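Local atomic coordinates of bumblebee peptidoglycan recognition protein SA (Bombus, PDB entry 5XZ4), a protein that probably acts as an innate immune receptor that recognises bacterial peptidoglycan, binding the Dap type in preference to the Lys type. Residues 32-37 against 139-144; 41-46 against 109-114; 71-76 against 92-97; 123-128 against 164-169. One frame throughout, in Å; residues are numbered along the deposited sequence.

Contact 1 of 4, residues 32-37 against 139-144; sequences PYVIIH and EDIRVI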
loop_
_atom_site.group_PDB
_atom_site.type_symbol
_atom_site.label_atom_id
_atom_site.label_comp_id
_atom_site.label_asym_id
_atom_site.label_seq_id
_atom_site.Cartn_x
_atom_site.Cartn_y
_atom_site.Cartn_z
ATOM N N PRO A 32 -13.068 2.859 5.540
ATOM C CA PRO A 32 -13.363 1.659 6.346
ATOM C C PRO A 32 -12.385 0.484 6.257
ATOM O O PRO A 32 -12.325 -0.327 7.178
ATOM C CB PRO A 32 -14.758 1.242 5.853
ATOM C CG PRO A 32 -14.780 1.714 4.427
ATOM C CD PRO A 32 -14.050 3.021 4.445
ATOM N N TYR A 33 -11.601 0.412 5.171
ATOM C CA TYR A 33 -10.686 -0.731 4.926
ATOM C C TYR A 33 -9.271 -0.289 4.591
ATOM O O TYR A 33 -9.069 0.742 3.948
ATOM C CB TYR A 33 -11.181 -1.623 3.772
ATOM C CG TYR A 33 -12.471 -2.350 4.057
ATOM C CD1 TYR A 33 -12.463 -3.596 4.702
ATOM C CD2 TYR A 33 -13.696 -1.802 3.662
ATOM C CE1 TYR A 33 -13.671 -4.258 4.997
ATOM C CE2 TYR A 33 -14.902 -2.462 3.915
ATOM C CZ TYR A 33 -14.878 -3.683 4.581
ATOM O OH TYR A 33 -16.084 -4.310 4.851
ATOM N N VAL A 34 -8.313 -1.115 5.004
ATOM C CA VAL A 34 -6.946 -1.067 4.471
ATOM C C VAL A 34 -6.707 -2.437 3.834
ATOM O O VAL A 34 -6.926 -3.469 4.494
ATOM C CB VAL A 34 -5.921 -0.783 5.583
ATOM C CG1 VAL A 34 -4.485 -0.944 5.086
ATOM C CG2 VAL A 34 -6.098 0.615 6.144
ATOM N N ILE A 35 -6.199 -2.438 2.580
ATOM C CA ILE A 35 -5.880 -3.698 1.907
ATOM C C ILE A 35 -4.357 -3.822 1.840
ATOM O O ILE A 35 -3.662 -2.906 1.350
ATOM C CB ILE A 35 -6.425 -3.789 0.463
ATOM C CG1 ILE A 35 -7.841 -3.262 0.311
ATOM C CG2 ILE A 35 -6.279 -5.207 -0.065
ATOM C CD1 ILE A 35 -8.906 -4.019 1.066
ATOM N N ILE A 36 -3.827 -4.936 2.321
ATOM C CA ILE A 36 -2.391 -5.224 2.277
ATOM C C ILE A 36 -2.029 -6.048 1.038
ATOM O O ILE A 36 -2.672 -7.087 0.746
ATOM C CB ILE A 36 -1.902 -5.937 3.569
ATOM C CG1 ILE A 36 -2.296 -5.139 4.837
ATOM C CG2 ILE A 36 -0.393 -6.212 3.510
ATOM C CD1 ILE A 36 -1.698 -3.736 4.936
ATOM N N HIS A 37 -1.054 -5.528 0.289
ATOM C CA HIS A 37 -0.570 -6.167 -0.950
ATOM C C HIS A 37 0.931 -6.390 -0.881
ATOM O O HIS A 37 1.611 -5.729 -0.088
ATOM C CB HIS A 37 -0.818 -5.246 -2.159
ATOM C CG HIS A 37 -2.215 -5.283 -2.692
ATOM N ND1 HIS A 37 -2.604 -6.181 -3.663
ATOM C CD2 HIS A 37 -3.305 -4.525 -2.424
ATOM C CE1 HIS A 37 -3.875 -5.975 -3.966
ATOM N NE2 HIS A 37 -4.330 -4.986 -3.219
ATOM N N GLU A 139 -11.965 4.601 13.182
ATOM C CA GLU A 139 -11.449 4.038 14.443
ATOM C C GLU A 139 -11.520 2.499 14.452
ATOM O O GLU A 139 -10.656 1.831 15.030
ATOM C CB GLU A 139 -12.216 4.611 15.649
ATOM C CG GLU A 139 -12.161 6.128 15.785
ATOM C CD GLU A 139 -10.914 6.623 16.496
ATOM O OE1 GLU A 139 -10.632 6.156 17.622
ATOM O OE2 GLU A 139 -10.234 7.503 15.933
ATOM N N ASP A 140 -12.545 1.963 13.788
ATOM C CA ASP A 140 -12.764 0.532 13.659
ATOM C C ASP A 140 -12.243 -0.017 12.322
ATOM O O ASP A 140 -12.806 -0.973 11.778
ATOM C CB ASP A 140 -14.263 0.195 13.861
ATOM C CG ASP A 140 -15.186 0.894 12.855
ATOM O OD1 ASP A 140 -14.707 1.641 11.978
ATOM O OD2 ASP A 140 -16.421 0.688 12.955
ATOM N N ILE A 141 -11.166 0.585 11.812
ATOM C CA ILE A 141 -10.560 0.178 10.520
ATOM C C ILE A 141 -10.370 -1.346 10.431
ATOM O O ILE A 141 -9.852 -1.963 11.349
ATOM C CB ILE A 141 -9.228 0.946 10.252
ATOM C CG1 ILE A 141 -8.689 0.720 8.833
ATOM C CG2 ILE A 141 -8.127 0.567 11.222
ATOM C CD1 ILE A 141 -9.472 1.462 7.796
ATOM N N ARG A 142 -10.762 -1.926 9.295
ATOM C CA ARG A 142 -10.597 -3.353 9.030
ATOM C C ARG A 142 -9.411 -3.552 8.083
ATOM O O ARG A 142 -9.449 -3.072 6.945
ATOM C CB ARG A 142 -11.876 -3.936 8.430
ATOM C CG ARG A 142 -13.029 -3.976 9.441
ATOM C CD ARG A 142 -14.357 -4.239 8.764
ATOM N NE ARG A 142 -15.495 -4.069 9.670
ATOM C CZ ARG A 142 -16.771 -4.202 9.318
ATOM N NH1 ARG A 142 -17.722 -4.013 10.225
ATOM N NH2 ARG A 142 -17.112 -4.523 8.068
ATOM N N VAL A 143 -8.373 -4.229 8.558
ATOM C CA VAL A 143 -7.184 -4.505 7.734
ATOM C C VAL A 143 -7.352 -5.920 7.184
ATOM O O VAL A 143 -7.621 -6.860 7.942
ATOM C CB VAL A 143 -5.881 -4.385 8.554
ATOM C CG1 VAL A 143 -4.681 -4.833 7.719
ATOM C CG2 VAL A 143 -5.685 -2.962 9.050
ATOM N N ILE A 144 -7.200 -6.064 5.866
ATOM C CA ILE A 144 -7.316 -7.391 5.211
ATOM C C ILE A 144 -6.221 -7.565 4.169
ATOM O O ILE A 144 -5.755 -6.571 3.593
ATOM C CB ILE A 144 -8.712 -7.636 4.591
ATOM C CG1 ILE A 144 -9.097 -6.552 3.600
ATOM C CG2 ILE A 144 -9.783 -7.771 5.677
ATOM C CD1 ILE A 144 -10.345 -6.854 2.793
HETATM O O HOH W 1 -14.367 -0.273 9.159
#

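Contact 2 of 4, residues 41-46 against 109-114; sequences TAECNT and GNFQEK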
loop_
_atom_site.group_PDB
_atom_site.type_symbol
_atom_site.label_atom_id
_atom_site.label_comp_id
_atom_site.label_asym_id
_atom_site.label_seq_id
_atom_site.Cartn_x
_atom_site.Cartn_y
_atom_site.Cartn_z
ATOM N N THR A 41 7.701 -7.319 -6.957
ATOM C CA THR A 41 9.005 -6.851 -7.426
ATOM C C THR A 41 10.105 -7.382 -6.507
ATOM O O THR A 41 9.852 -7.996 -5.467
ATOM C CB THR A 41 9.083 -5.313 -7.488
ATOM O OG1 THR A 41 8.975 -4.757 -6.162
ATOM C CG2 THR A 41 7.992 -4.735 -8.351
ATOM N N ALA A 42 11.356 -7.186 -6.915
ATOM C CA ALA A 42 12.472 -7.331 -5.991
ATOM C C ALA A 42 12.308 -6.393 -4.784
ATOM O O ALA A 42 11.649 -5.349 -4.869
ATOM C CB ALA A 42 13.773 -7.025 -6.715
ATOM N N GLU A 43 12.903 -6.791 -3.661
ATOM C CA GLU A 43 13.010 -5.902 -2.490
ATOM C C GLU A 43 13.989 -4.734 -2.722
ATOM O O GLU A 43 14.819 -4.757 -3.650
ATOM C CB GLU A 43 13.424 -6.714 -1.259
ATOM C CG GLU A 43 12.366 -7.742 -0.867
ATOM C CD GLU A 43 12.737 -8.552 0.351
ATOM O OE1 GLU A 43 12.685 -9.791 0.277
ATOM O OE2 GLU A 43 13.080 -7.941 1.397
ATOM N N CYS A 44 13.876 -3.702 -1.899
ATOM C CA CYS A 44 14.760 -2.540 -1.962
ATOM C C CYS A 44 15.194 -2.208 -0.544
ATOM O O CYS A 44 14.405 -2.368 0.389
ATOM C CB CYS A 44 14.027 -1.357 -2.618
ATOM S SG CYS A 44 12.511 -0.764 -1.768
ATOM N N ASN A 45 16.432 -1.748 -0.363
ATOM C CA ASN A 45 17.001 -1.612 0.995
ATOM C C ASN A 45 17.563 -0.230 1.346
ATOM O O ASN A 45 18.069 -0.027 2.451
ATOM C CB ASN A 45 17.994 -2.753 1.262
ATOM C CG ASN A 45 17.287 -4.097 1.420
ATOM O OD1 ASN A 45 16.696 -4.378 2.462
ATOM N ND2 ASN A 45 17.323 -4.920 0.373
ATOM N N THR A 46 17.470 0.717 0.414
ATOM C CA THR A 46 17.939 2.100 0.639
ATOM C C THR A 46 16.913 3.024 -0.016
ATOM O O THR A 46 16.169 2.615 -0.919
ATOM C CB THR A 46 19.323 2.407 -0.003
ATOM O OG1 THR A 46 19.194 2.336 -1.428
ATOM C CG2 THR A 46 20.420 1.448 0.486
ATOM N N GLY A 109 8.306 -6.044 -2.707
ATOM C CA GLY A 109 8.921 -7.361 -2.613
ATOM C C GLY A 109 7.924 -8.468 -2.955
ATOM O O GLY A 109 6.752 -8.193 -3.279
ATOM N N ASN A 110 8.410 -9.706 -2.893
ATOM C CA ASN A 110 7.607 -10.912 -3.072
ATOM C C ASN A 110 7.651 -11.664 -1.739
ATOM O O ASN A 110 8.677 -12.211 -1.344
ATOM C CB ASN A 110 8.172 -11.772 -4.221
ATOM C CG ASN A 110 7.256 -12.923 -4.595
ATOM O OD1 ASN A 110 6.517 -13.426 -3.771
ATOM N ND2 ASN A 110 7.316 -13.352 -5.854
ATOM N N PHE A 111 6.519 -11.666 -1.043
ATOM C CA PHE A 111 6.429 -12.261 0.295
ATOM C C PHE A 111 5.633 -13.570 0.357
ATOM O O PHE A 111 5.060 -13.907 1.391
ATOM C CB PHE A 111 6.003 -11.179 1.324
ATOM C CG PHE A 111 6.940 -10.003 1.312
ATOM C CD1 PHE A 111 8.243 -10.147 1.788
ATOM C CD2 PHE A 111 6.564 -8.791 0.730
ATOM C CE1 PHE A 111 9.158 -9.096 1.716
ATOM C CE2 PHE A 111 7.484 -7.729 0.652
ATOM C CZ PHE A 111 8.776 -7.887 1.149
ATOM N N GLN A 112 5.656 -14.311 -0.760
ATOM C CA GLN A 112 5.049 -15.647 -0.844
ATOM C C GLN A 112 5.819 -16.669 -0.006
ATOM O O GLN A 112 5.218 -17.484 0.687
ATOM C CB GLN A 112 4.928 -16.101 -2.314
ATOM C CG GLN A 112 4.278 -17.481 -2.531
ATOM C CD GLN A 112 2.881 -17.650 -1.919
ATOM O OE1 GLN A 112 2.135 -16.664 -1.776
ATOM N NE2 GLN A 112 2.530 -18.862 -1.576
ATOM N N GLU A 113 7.145 -16.585 -0.059
ATOM C CA GLU A 113 8.034 -17.593 0.527
ATOM C C GLU A 113 8.904 -17.010 1.638
ATOM O O GLU A 113 9.359 -17.742 2.520
ATOM C CB GLU A 113 8.934 -18.200 -0.556
ATOM C CG GLU A 113 8.194 -18.935 -1.664
ATOM C CD GLU A 113 8.178 -20.434 -1.465
ATOM O OE1 GLU A 113 7.745 -20.905 -0.389
ATOM O OE2 GLU A 113 8.594 -21.144 -2.403
ATOM N N LYS A 114 9.159 -15.704 1.569
ATOM C CA LYS A 114 9.910 -15.010 2.623
ATOM C C LYS A 114 9.082 -13.967 3.364
ATOM O O LYS A 114 8.130 -13.388 2.817
ATOM C CB LYS A 114 11.216 -14.397 2.105
ATOM C CG LYS A 114 11.105 -13.515 0.875
ATOM C CD LYS A 114 12.476 -13.283 0.234
ATOM C CE LYS A 114 12.949 -14.461 -0.599
ATOM N NZ LYS A 114 14.349 -14.315 -1.089
HETATM O O HOH W 2 11.293 -10.168 -4.269
HETATM O O HOH W 3 10.949 -10.750 -1.651
#

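Contact 3 of 4, residues 71-76 against 92-97; sequences GYSFLI and GAHTIG. With SO4 (sulfate ion), chain C.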
loop_
_atom_site.group_PDB
_atom_site.type_symbol
_atom_site.label_atom_id
_atom_site.label_comp_id
_atom_site.label_asym_id
_atom_site.label_seq_id
_atom_site.Cartn_x
_atom_site.Cartn_y
_atom_site.Cartn_z
ATOM N N GLY A 71 -0.984 2.170 -9.056
ATOM C CA GLY A 71 -2.292 1.686 -8.570
ATOM C C GLY A 71 -2.427 1.762 -7.054
ATOM O O GLY A 71 -3.559 1.862 -6.545
ATOM N N TYR A 72 -1.299 1.683 -6.346
ATOM C CA TYR A 72 -1.301 1.620 -4.856
ATOM C C TYR A 72 -1.493 3.006 -4.227
ATOM O O TYR A 72 -1.071 4.016 -4.786
ATOM C CB TYR A 72 0.010 1.018 -4.319
ATOM C CG TYR A 72 0.269 -0.383 -4.855
ATOM C CD1 TYR A 72 -0.466 -1.472 -4.376
ATOM C CD2 TYR A 72 1.221 -0.636 -5.890
ATOM C CE1 TYR A 72 -0.279 -2.753 -4.887
ATOM C CE2 TYR A 72 1.405 -1.937 -6.407
ATOM C CZ TYR A 72 0.677 -2.988 -5.883
ATOM O OH TYR A 72 0.799 -4.281 -6.345
ATOM N N SER A 73 -2.142 3.044 -3.043
ATOM C CA SER A 73 -2.228 4.272 -2.225
ATOM C C SER A 73 -0.865 4.670 -1.652
ATOM O O SER A 73 -0.491 5.851 -1.674
ATOM C CB SER A 73 -3.231 4.039 -1.085
ATOM O OG SER A 73 -4.467 3.560 -1.587
ATOM N N PHE A 74 -0.171 3.674 -1.096
ATOM C CA PHE A 74 1.171 3.837 -0.531
ATOM C C PHE A 74 1.990 2.581 -0.802
ATOM O O PHE A 74 1.424 1.488 -0.958
ATOM C CB PHE A 74 1.091 4.006 1.018
ATOM C CG PHE A 74 0.342 5.237 1.469
ATOM C CD1 PHE A 74 0.990 6.454 1.605
ATOM C CD2 PHE A 74 -1.018 5.182 1.774
ATOM C CE1 PHE A 74 0.295 7.592 2.003
ATOM C CE2 PHE A 74 -1.707 6.327 2.194
ATOM C CZ PHE A 74 -1.056 7.526 2.302
ATOM N N LEU A 75 3.316 2.765 -0.819
ATOM C CA LEU A 75 4.265 1.625 -0.835
ATOM C C LEU A 75 5.069 1.620 0.437
ATOM O O LEU A 75 5.321 2.710 1.036
ATOM C CB LEU A 75 5.236 1.663 -2.030
ATOM C CG LEU A 75 4.630 1.767 -3.430
ATOM C CD1 LEU A 75 5.762 1.973 -4.447
ATOM C CD2 LEU A 75 3.837 0.543 -3.777
ATOM N N ILE A 76 5.470 0.432 0.874
ATOM C CA ILE A 76 6.416 0.294 2.004
ATOM C C ILE A 76 7.740 -0.239 1.444
ATOM O O ILE A 76 7.773 -1.317 0.850
ATOM C CB ILE A 76 5.900 -0.670 3.120
ATOM C CG1 ILE A 76 4.452 -0.345 3.552
ATOM C CG2 ILE A 76 6.891 -0.704 4.307
ATOM C CD1 ILE A 76 4.298 0.993 4.246
ATOM N N GLY A 92 -8.450 3.883 -5.667
ATOM C CA GLY A 92 -7.312 3.032 -6.017
ATOM C C GLY A 92 -7.403 2.348 -7.371
ATOM O O GLY A 92 -8.457 2.372 -8.018
ATOM N N ALA A 93 -6.276 1.733 -7.757
ATOM C CA ALA A 93 -6.298 0.692 -8.809
ATOM C C ALA A 93 -5.452 -0.458 -8.294
ATOM O O ALA A 93 -4.437 -0.865 -8.888
ATOM C CB ALA A 93 -5.786 1.216 -10.159
ATOM N N HIS A 94 -5.847 -0.967 -7.127
ATOM C CA HIS A 94 -5.133 -2.038 -6.454
ATOM C C HIS A 94 -6.014 -3.262 -6.096
ATOM O O HIS A 94 -5.484 -4.374 -6.031
ATOM C CB HIS A 94 -4.408 -1.518 -5.188
ATOM C CG HIS A 94 -5.261 -0.680 -4.280
ATOM N ND1 HIS A 94 -6.161 -1.226 -3.379
ATOM C CD2 HIS A 94 -5.340 0.668 -4.134
ATOM C CE1 HIS A 94 -6.765 -0.239 -2.739
ATOM N NE2 HIS A 94 -6.298 0.922 -3.169
ATOM N N THR A 95 -7.308 -3.051 -5.803
ATOM C CA THR A 95 -8.157 -4.122 -5.251
ATOM C C THR A 95 -9.562 -3.984 -5.841
ATOM O O THR A 95 -10.382 -3.177 -5.349
ATOM C CB THR A 95 -8.224 -4.035 -3.716
ATOM O OG1 THR A 95 -6.922 -3.842 -3.170
ATOM C CG2 THR A 95 -8.846 -5.313 -3.129
ATOM N N ILE A 96 -9.842 -4.769 -6.886
ATOM C CA ILE A 96 -11.154 -4.720 -7.552
ATOM C C ILE A 96 -12.253 -4.990 -6.509
ATOM O O ILE A 96 -12.121 -5.889 -5.674
ATOM C CB ILE A 96 -11.243 -5.681 -8.781
ATOM C CG1 ILE A 96 -10.304 -5.169 -9.893
ATOM C CG2 ILE A 96 -12.686 -5.818 -9.293
ATOM C CD1 ILE A 96 -10.172 -6.053 -11.131
ATOM N N GLY A 97 -13.276 -4.139 -6.518
ATOM C CA GLY A 97 -14.363 -4.222 -5.548
ATOM C C GLY A 97 -14.172 -3.389 -4.293
ATOM O O GLY A 97 -15.126 -3.196 -3.550
HETATM S S SO4 C . -13.699 -0.962 -8.115
HETATM O O1 SO4 C . -12.598 -0.240 -8.803
HETATM O O2 SO4 C . -13.446 -1.132 -6.672
HETATM O O3 SO4 C . -14.991 -0.255 -8.296
HETATM O O4 SO4 C . -13.818 -2.304 -8.745
#

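Contact 4 of 4, residues 123-128 against 164-169; sequences AAHALI and KNWLEW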
loop_
_atom_site.group_PDB
_atom_site.type_symbol
_atom_site.label_atom_id
_atom_site.label_comp_id
_atom_site.label_asym_id
_atom_site.label_seq_id
_atom_site.Cartn_x
_atom_site.Cartn_y
_atom_site.Cartn_z
ATOM N N ALA A 123 6.687 0.182 9.807
ATOM C CA ALA A 123 6.291 1.362 9.019
ATOM C C ALA A 123 4.819 1.298 8.605
ATOM O O ALA A 123 4.070 2.283 8.718
ATOM C CB ALA A 123 7.186 1.528 7.786
ATOM N N ALA A 124 4.387 0.132 8.129
ATOM C CA ALA A 124 2.983 -0.021 7.738
ATOM C C ALA A 124 2.021 0.108 8.933
ATOM O O ALA A 124 0.978 0.774 8.825
ATOM C CB ALA A 124 2.780 -1.359 7.058
ATOM N N HIS A 125 2.376 -0.515 10.048
ATOM C CA HIS A 125 1.463 -0.447 11.209
ATOM C C HIS A 125 1.417 0.981 11.767
ATOM O O HIS A 125 0.338 1.446 12.157
ATOM C CB HIS A 125 1.877 -1.458 12.268
ATOM C CG HIS A 125 0.785 -1.847 13.215
ATOM N ND1 HIS A 125 -0.546 -1.987 12.871
ATOM C CD2 HIS A 125 0.880 -2.191 14.524
ATOM C CE1 HIS A 125 -1.220 -2.398 13.946
ATOM N NE2 HIS A 125 -0.373 -2.528 14.947
ATOM N N ALA A 126 2.558 1.684 11.738
ATOM C CA ALA A 126 2.619 3.090 12.195
ATOM C C ALA A 126 1.792 3.980 11.261
ATOM O O ALA A 126 1.089 4.904 11.709
ATOM C CB ALA A 126 4.061 3.581 12.306
ATOM N N LEU A 127 1.826 3.682 9.955
ATOM C CA LEU A 127 0.983 4.391 9.000
ATOM C C LEU A 127 -0.519 4.195 9.289
ATOM O O LEU A 127 -1.304 5.151 9.258
ATOM C CB LEU A 127 1.307 3.930 7.551
ATOM C CG LEU A 127 0.573 4.652 6.402
ATOM C CD1 LEU A 127 0.976 6.122 6.328
ATOM C CD2 LEU A 127 0.749 3.927 5.055
ATOM N N ILE A 128 -0.923 2.951 9.594
ATOM C CA ILE A 128 -2.311 2.658 9.934
ATOM C C ILE A 128 -2.672 3.398 11.234
ATOM O O ILE A 128 -3.720 4.043 11.304
ATOM C CB ILE A 128 -2.549 1.133 10.025
ATOM C CG1 ILE A 128 -2.422 0.497 8.630
ATOM C CG2 ILE A 128 -3.924 0.836 10.609
ATOM C CD1 ILE A 128 -2.206 -0.986 8.674
ATOM N N LYS A 164 -1.716 -10.917 10.590
ATOM C CA LYS A 164 -2.640 -11.458 11.602
ATOM C C LYS A 164 -2.252 -11.074 13.049
ATOM O O LYS A 164 -3.078 -11.204 13.966
ATOM C CB LYS A 164 -2.809 -12.981 11.447
ATOM C CG LYS A 164 -3.358 -13.385 10.088
ATOM C CD LYS A 164 -3.537 -14.885 9.957
ATOM C CE LYS A 164 -4.091 -15.205 8.581
ATOM N NZ LYS A 164 -4.444 -16.638 8.421
ATOM N N ASN A 165 -1.010 -10.585 13.239
ATOM C CA ASN A 165 -0.526 -10.134 14.544
ATOM C C ASN A 165 -1.063 -8.735 14.936
ATOM O O ASN A 165 -0.866 -8.281 16.062
ATOM C CB ASN A 165 1.015 -10.138 14.573
ATOM C CG ASN A 165 1.614 -11.530 14.420
ATOM O OD1 ASN A 165 1.101 -12.499 14.958
ATOM N ND2 ASN A 165 2.716 -11.621 13.698
ATOM N N TRP A 166 -1.712 -8.046 14.001
ATOM C CA TRP A 166 -2.329 -6.739 14.237
ATOM C C TRP A 166 -3.777 -6.928 14.675
ATOM O O TRP A 166 -4.510 -7.690 14.057
ATOM C CB TRP A 166 -2.312 -5.928 12.938
ATOM C CG TRP A 166 -0.953 -5.552 12.415
ATOM C CD1 TRP A 166 0.225 -5.497 13.121
ATOM C CD2 TRP A 166 -0.654 -5.116 11.091
ATOM N NE1 TRP A 166 1.255 -5.068 12.288
ATOM C CE2 TRP A 166 0.735 -4.808 11.048
ATOM C CE3 TRP A 166 -1.432 -4.920 9.941
ATOM C CZ2 TRP A 166 1.352 -4.358 9.887
ATOM C CZ3 TRP A 166 -0.823 -4.489 8.796
ATOM C CH2 TRP A 166 0.554 -4.193 8.776
ATOM N N LEU A 167 -4.211 -6.220 15.726
ATOM C CA LEU A 167 -5.598 -6.324 16.192
ATOM C C LEU A 167 -6.594 -5.863 15.145
ATOM O O LEU A 167 -7.739 -6.299 15.139
ATOM C CB LEU A 167 -5.842 -5.516 17.487
ATOM C CG LEU A 167 -5.185 -5.995 18.781
ATOM C CD1 LEU A 167 -5.595 -5.092 19.945
ATOM C CD2 LEU A 167 -5.543 -7.444 19.074
ATOM N N GLU A 168 -6.151 -4.969 14.257
ATOM C CA GLU A 168 -7.014 -4.437 13.199
ATOM C C GLU A 168 -7.311 -5.457 12.105
ATOM O O GLU A 168 -8.246 -5.262 11.327
ATOM C CB GLU A 168 -6.422 -3.161 12.575
ATOM C CG GLU A 168 -6.175 -2.032 13.576
ATOM C CD GLU A 168 -4.787 -2.046 14.193
ATOM O OE1 GLU A 168 -4.064 -3.050 14.140
ATOM O OE2 GLU A 168 -4.392 -1.020 14.785
ATOM N N TRP A 169 -6.494 -6.508 12.015
ATOM C CA TRP A 169 -6.732 -7.558 10.991
ATOM C C TRP A 169 -8.038 -8.302 11.280
ATOM O O TRP A 169 -8.298 -8.648 12.431
ATOM C CB TRP A 169 -5.555 -8.542 10.918
ATOM C CG TRP A 169 -5.823 -9.628 9.896
ATOM C CD1 TRP A 169 -5.771 -9.501 8.526
ATOM C CD2 TRP A 169 -6.303 -10.954 10.166
ATOM N NE1 TRP A 169 -6.158 -10.690 7.939
ATOM C CE2 TRP A 169 -6.482 -11.596 8.917
ATOM C CE3 TRP A 169 -6.555 -11.675 11.345
ATOM C CZ2 TRP A 169 -6.923 -12.925 8.803
ATOM C CZ3 TRP A 169 -7.005 -13.008 11.235
ATOM C CH2 TRP A 169 -7.170 -13.619 9.970
HETATM O O HOH W 4 -2.814 -3.948 16.620
#

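Contact 1 of 4, residues 32-37 against 139-144
Tyr33, Val34 and Ile35 pair in parallel with Arg142, Val143 and Ile144. The backbone is satisfied by a zigzag: Arg142 N gives to Pro32 O (3.1 Å), Val34 N to Arg142 O, Ile144 N to Val34 O (2.9 Å) and Ile36 N to Ile144 O (2.8 Å). The third bond is nearly collinear with its carbonyl, at 173° about O, whereas the donors to Pro32 O and Arg142 O tilt from the carbonyl planes. Tyr33 and Ile35 bond through their backbones to strand 102-107. A water 2.8 Å from Pro32 O and 3.1 Å from Asp140 O probably bridges the two segments there. Tyr33 and Arg142 run side by side, but Arg142 NH2 reaches Tyr33 OH only weakly (3.4 Å, 138°); the hydroxyl's stronger partner is Pro173 O at the chain terminus. On the same face Ile35 CG1 lies anti to the carbonyl carbon (chi1 -42°), and CD1 beyond it leans on Ile144 CG1 at 3.6 Å. On the other face, Val34 CG2 meets Ile141 CG1 at 3.7 Å, and Val143 touches helix 118-134. This parallel pairing of strand 31-38 with its outermost neighbour 141-145 belongs to the mixed sheet of the peptidoglycan recognition protein/amidase fold.

Contact 2 of 4, residues 41-46 against 109-114
The Phe111 ring and the Glu43 carboxylate meet obliquely, their planes 56° apart, with Glu43 CD 3.9 Å from Phe111 CE1; Lys114 O lies at the ring edge, in its plane. This is a loop-to-loop contact joining the chain beyond two neighbouring parallel strands, 31-38 and 102-107, beside the Cys44-Cys50 disulfide. Glu43 is extended beyond CG, which passes over Gly109, where a side chain would run into both it and the Phe111 ring. Water does the polar bridging: one molecule gives to Glu43 OE1 (2.8 Å) and accepts from Asn110 N (3.0 Å), and a second gives to Thr41 O and accepts only weakly from the same nitrogen. Lys114 offers Glu43 its aliphatic part, CD lying 3.5 Å from OE1, while Lys114 NZ stays 5.0 Å from that oxygen. With an alanine at Glu43, the first water would probably lose the carboxylate acceptor and one side of Phe111 its neighbour. Asn110 OD1 closes an Asx turn by accepting from Gln112 N at 3.3 Å, in the carbonyl plane.

Contact 3 of 4, residues 71-76 against 92-97
Gly71, Tyr72 and Ser73 meet Ala93 and His94 at what is probably a wall of the peptidoglycan-binding groove, as in other peptidoglycan recognition proteins. Ala93 N donates to Gly71 O at 3.0 Å, in the carbonyl plane and on a lone pair. The CG of His94 sits between its backbone N and carbonyl carbon (chi1 49°), which turns the ring so that the same oxygen lies at its edge, Gly71 O being 3.2 Å from His94 CD2. Backbone contact is close here: Gly71 CA makes a C-H···O contact to Ala93 O (3.3 Å), and a side chain on Gly71 would collide with that oxygen. Segment 71-76 then enters strand 74-76 of the mixed sheet, while segment 92-97 remains a loop between strands 82-84 and 102-107. His94 CB packs 4.0 Å from Tyr72 CD1. At another edge of the ring, ND1 shares a hydrogen bond with Thr95 OG1 (2.7 Å), which fixes the rotation of the imidazole. Replacing His94 by a leucine would probably leave Thr95 OG1 without this partner and Gly71 O without the ring edge beside it. Ser73 OG is hydrogen-bonded to Gly104 N. Further along, Gly97 N donates to O4 of a sulfate at 2.9 Å (163°) and weakly to O2; the ion, probably from the crystallisation liquor, is also held by Asn99 N.

Contact 4 of 4, residues 123-128 against 164-169
His125 swings its CG anti to the backbone N (chi1 -158°) and Trp166 puts its own anti to the carbonyl carbon (chi1 -65°), and the two rings come to lie one over the other. They form a face-to-face stack between helix 118-134 and the type I beta turn Trp166-Trp169, in the tail of the chain beyond helix 157-163. The imidazole and the five-membered ring of the indole have centroids 3.6 Å apart and planes within 2° of parallel. His125 CG comes to 3.4 Å from Trp166 NE1, and the indole nitrogen lies over the imidazole face. The six-membered part of the indole rests against the helix on residues before and after His125: Trp166 CH2 touches Ala124 CB at 4.0 Å, and CZ3 touches Ile128 CD1 at 3.8 Å, the isoleucine crossing the tryptophan at about a right angle. Glu168 approaches the imidazole from its edge, with its carboxylate almost perpendicular to the ring and OE1 in the ring plane, in a short contact of 2.9 Å to His125 CE1. The other carboxylate oxygen, OE2, forms a salt bridge with Lys132 and a weak hydrogen bond with His129, both in the same helix. A water joins three polar groups: it accepts from Leu167 N at 2.8 Å, donates to Glu168 OE1, and lies 3.3 Å from His125 NE2.

In the fold
Contacts 1 and 3 share the sheet, their centres about 12 Å apart, and join at the probable peptidoglycan-binding groove, where His37 NE2 lies 2.8 Å from Thr95 OG1, a probable hydrogen bond. His37 probably corresponds to a zinc ligand of the amidase relatives, Tyr72 to their catalytic tyrosine and Ser154, bonded to His37 ND1, to their cysteine ligand, consistent with a receptor. The sulfate sits at the Gly97 end of contact 3. Contact 4 flanks contact 1, about 9 Å between centres, with Val143 N 3.0 Å from Glu168 O; its helix also packs on contact 3, Phe74 CG lying 3.8 Å from Leu127 CD2. Contact 2 stands apart, its centre about 22 Å from that of contact 1.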